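Local atomic coordinates of uncharacterized protein TCIL3000_10_9440 (Trypanosoma congolense, PDB entry 5KMX), a protein that is a membrane-anchored surface antigen expressed in the insect stage of the parasite, with a bilobed ectodomain, and may act as a sensor. Residues G71-V76 and V153-L158. Residues are numbered along the deposited sequence; the frame is centred on the assembly and turned at random.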
ATOM      1  N   GLY A  71     -14.639   8.746  10.240  1.00 60.11           N
ATOM      2  CA  GLY A  71     -14.208   7.808   9.217  1.00 58.77           C
ATOM      3  C   GLY A  71     -12.768   7.959   8.763  1.00 53.81           C
ATOM      4  O   GLY A  71     -12.340   7.262   7.841  1.00 57.89           O
ATOM      5  N   ARG A  72     -12.024   8.862   9.397  1.00 53.03           N
ATOM      6  CA  ARG A  72     -10.616   9.072   9.057  1.00 50.41           C
ATOM      7  C   ARG A  72      -9.680   8.761  10.220  1.00 52.13           C
ATOM      8  O   ARG A  72      -9.949   9.119  11.366  1.00 58.02           O
ATOM      9  CB  ARG A  72     -10.385  10.509   8.591  1.00 56.70           C
ATOM     10  CG  ARG A  72     -10.746  10.744   7.134  1.00 60.30           C
ATOM     11  CD  ARG A  72     -12.141  11.310   6.981  1.00 53.67           C
ATOM     12  NE  ARG A  72     -12.115  12.770   6.976  1.00 62.41           N
ATOM     13  CZ  ARG A  72     -13.087  13.548   7.444  1.00 68.24           C
ATOM     14  NH1 ARG A  72     -12.956  14.864   7.388  1.00 75.28           N
ATOM     15  NH2 ARG A  72     -14.183  13.021   7.974  1.00 68.42           N
ATOM     16  N   LEU A  73      -8.574   8.099   9.898  1.00 50.27           N
ATOM     17  CA  LEU A  73      -7.557   7.738  10.877  1.00 49.83           C
ATOM     18  C   LEU A  73      -6.413   8.744  10.859  1.00 47.38           C
ATOM     19  O   LEU A  73      -5.708   8.870   9.860  1.00 48.35           O
ATOM     20  CB  LEU A  73      -7.025   6.330  10.593  1.00 48.33           C
ATOM     21  CG  LEU A  73      -5.842   5.842  11.436  1.00 46.90           C
ATOM     22  CD1 LEU A  73      -6.288   5.499  12.849  1.00 55.05           C
ATOM     23  CD2 LEU A  73      -5.177   4.652  10.769  1.00 45.31           C
ATOM     24  N   THR A  74      -6.233   9.458  11.966  1.00 52.74           N
ATOM     25  CA  THR A  74      -5.111  10.380  12.105  1.00 47.98           C
ATOM     26  C   THR A  74      -3.954   9.690  12.820  1.00 45.74           C
ATOM     27  O   THR A  74      -4.125   9.146  13.913  1.00 47.61           O
ATOM     28  CB  THR A  74      -5.500  11.648  12.885  1.00 47.99           C
ATOM     29  OG1 THR A  74      -6.652  12.251  12.285  1.00 55.57           O
ATOM     30  CG2 THR A  74      -4.351  12.648  12.885  1.00 44.88           C
ATOM     31  N   VAL A  75      -2.780   9.722  12.195  1.00 42.06           N
ATOM     32  CA  VAL A  75      -1.575   9.143  12.777  1.00 49.82           C
ATOM     33  C   VAL A  75      -0.499  10.210  12.932  1.00 46.27           C
ATOM     34  O   VAL A  75      -0.184  10.926  11.981  1.00 49.11           O
ATOM     35  CB  VAL A  75      -1.020   7.990  11.917  1.00 43.37           C
ATOM     36  CG1 VAL A  75       0.274   7.450  12.519  1.00 42.92           C
ATOM     37  CG2 VAL A  75      -2.055   6.879  11.782  1.00 44.86           C
ATOM     38  N   VAL A  76       0.065  10.303  14.131  1.00 43.37           N
ATOM     39  CA  VAL A  76       1.153  11.232  14.405  1.00 42.82           C
ATOM     40  C   VAL A  76       2.471  10.467  14.424  1.00 43.04           C
ATOM     41  O   VAL A  76       2.655   9.558  15.231  1.00 51.75           O
ATOM     42  CB  VAL A  76       0.955  11.963  15.746  1.00 54.45           C
ATOM     43  CG1 VAL A  76       1.988  13.060  15.912  1.00 51.91           C
ATOM     44  CG2 VAL A  76      -0.451  12.547  15.832  1.00 46.99           C
ATOM     45  N   VAL A 153     -13.788  -1.308   0.525  1.00 55.84           N
ATOM     46  CA  VAL A 153     -12.634  -1.927   1.165  1.00 53.78           C
ATOM     47  C   VAL A 153     -12.132  -1.025   2.289  1.00 54.30           C
ATOM     48  O   VAL A 153     -12.323   0.192   2.248  1.00 49.66           O
ATOM     49  CB  VAL A 153     -11.503  -2.198   0.156  1.00 47.40           C
ATOM     50  CG1 VAL A 153     -11.921  -3.282  -0.824  1.00 49.29           C
ATOM     51  CG2 VAL A 153     -11.115  -0.921  -0.581  1.00 48.88           C
ATOM     52  N   TYR A 154     -11.488  -1.627   3.287  1.00 56.35           N
ATOM     53  CA  TYR A 154     -11.194  -0.934   4.536  1.00 50.38           C
ATOM     54  C   TYR A 154      -9.732  -1.058   4.957  1.00 52.85           C
ATOM     55  O   TYR A 154      -9.111  -2.107   4.788  1.00 54.52           O
ATOM     56  CB  TYR A 154     -12.102  -1.467   5.639  1.00 55.42           C
ATOM     57  CG  TYR A 154     -13.546  -1.576   5.210  1.00 58.64           C
ATOM     58  CD1 TYR A 154     -14.022  -2.726   4.592  1.00 54.72           C
ATOM     59  CD2 TYR A 154     -14.431  -0.527   5.410  1.00 55.58           C
ATOM     60  CE1 TYR A 154     -15.338  -2.830   4.192  1.00 54.29           C
ATOM     61  CE2 TYR A 154     -15.752  -0.623   5.015  1.00 56.43           C
ATOM     62  CZ  TYR A 154     -16.199  -1.776   4.405  1.00 57.39           C
ATOM     63  OH  TYR A 154     -17.513  -1.880   4.008  1.00 56.46           O
ATOM     64  N   LEU A 155      -9.206   0.025   5.525  1.00 46.51           N
ATOM     65  CA  LEU A 155      -7.781   0.147   5.819  1.00 52.21           C
ATOM     66  C   LEU A 155      -7.287  -0.899   6.815  1.00 45.67           C
ATOM     67  O   LEU A 155      -7.849  -1.057   7.898  1.00 46.53           O
ATOM     68  CB  LEU A 155      -7.482   1.550   6.356  1.00 47.21           C
ATOM     69  CG  LEU A 155      -6.009   1.932   6.522  1.00 40.47           C
ATOM     70  CD1 LEU A 155      -5.311   2.022   5.171  1.00 47.51           C
ATOM     71  CD2 LEU A 155      -5.890   3.245   7.283  1.00 47.26           C
ATOM     72  N   ALA A 156      -6.226  -1.605   6.429  1.00 49.85           N
ATOM     73  CA  ALA A 156      -5.618  -2.631   7.271  1.00 49.85           C
ATOM     74  C   ALA A 156      -4.149  -2.313   7.529  1.00 52.32           C
ATOM     75  O   ALA A 156      -3.675  -2.410   8.662  1.00 50.25           O
ATOM     76  CB  ALA A 156      -5.753  -3.999   6.619  1.00 57.91           C
ATOM     77  N   THR A 157      -3.436  -1.938   6.471  1.00 54.34           N
ATOM     78  CA  THR A 157      -2.013  -1.630   6.565  1.00 59.67           C
ATOM     79  C   THR A 157      -1.702  -0.285   5.914  1.00 56.76           C
ATOM     80  O   THR A 157      -2.124  -0.021   4.786  1.00 50.65           O
ATOM     81  CB  THR A 157      -1.160  -2.727   5.904  1.00 54.99           C
ATOM     82  OG1 THR A 157      -1.538  -4.007   6.427  1.00 58.01           O
ATOM     83  CG2 THR A 157       0.317  -2.491   6.171  1.00 53.89           C
ATOM     84  N   LEU A 158      -0.959   0.553   6.633  1.00 55.93           N
ATOM     85  CA  LEU A 158      -0.645   1.907   6.189  1.00 53.48           C
ATOM     86  C   LEU A 158       0.856   2.083   5.972  1.00 53.21           C
ATOM     87  O   LEU A 158       1.645   1.940   6.907  1.00 41.56           O
ATOM     88  CB  LEU A 158      -1.147   2.928   7.213  1.00 51.71           C
ATOM     89  CG  LEU A 158      -0.989   4.405   6.842  1.00 55.01           C
ATOM     90  CD1 LEU A 158      -1.899   4.767   5.679  1.00 52.80           C
ATOM     91  CD2 LEU A 158      -1.270   5.291   8.045  1.00 51.32           C
TER
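Leu73 and Leu155 meet methyl to methyl, CD2 of Leu73 lying 3.8 Å from CD2 of Leu155, with the two side chains crossing at roughly a right angle. In Leu73 chi1 (174°) carries CG away from the backbone N, and chi2 of 74° then puts CD2, rather than CD1, on Leu155. The second pair is looser and differently turned: CG2 of Val75 comes within 4.1 Å of CD2 of Leu158, and here the two side chains run antiparallel, one alongside the other. The Val75 branch that touches is the one anti to the carbonyl carbon. Across the contact Leu73 CA and Leu155 CA are 9.1 Å apart, too wide for direct strand pairing; the touching atoms are all methyl carbons, so the contact is apolar. Both touching residues of 71-76 come from alternate positions, whereas Leu155 and Leu158 are three apart. A classic beta bulge at Ala156 and Thr157, opposite Gly189, is consistent with that spacing, since its extra residue brings both leucines onto the same face. All four residues are buried, inside the mixed sheet of the ectodomain. Strand 85-100 pairs antiparallel with both 72-79 and 145-165, so the side chains meet over an intervening strand, whose Thr89 touches Leu158; Val198 of strand 197-204 touches both Leu73 and Leu155, and Tyr190 of strand 189-191 packs on Leu155.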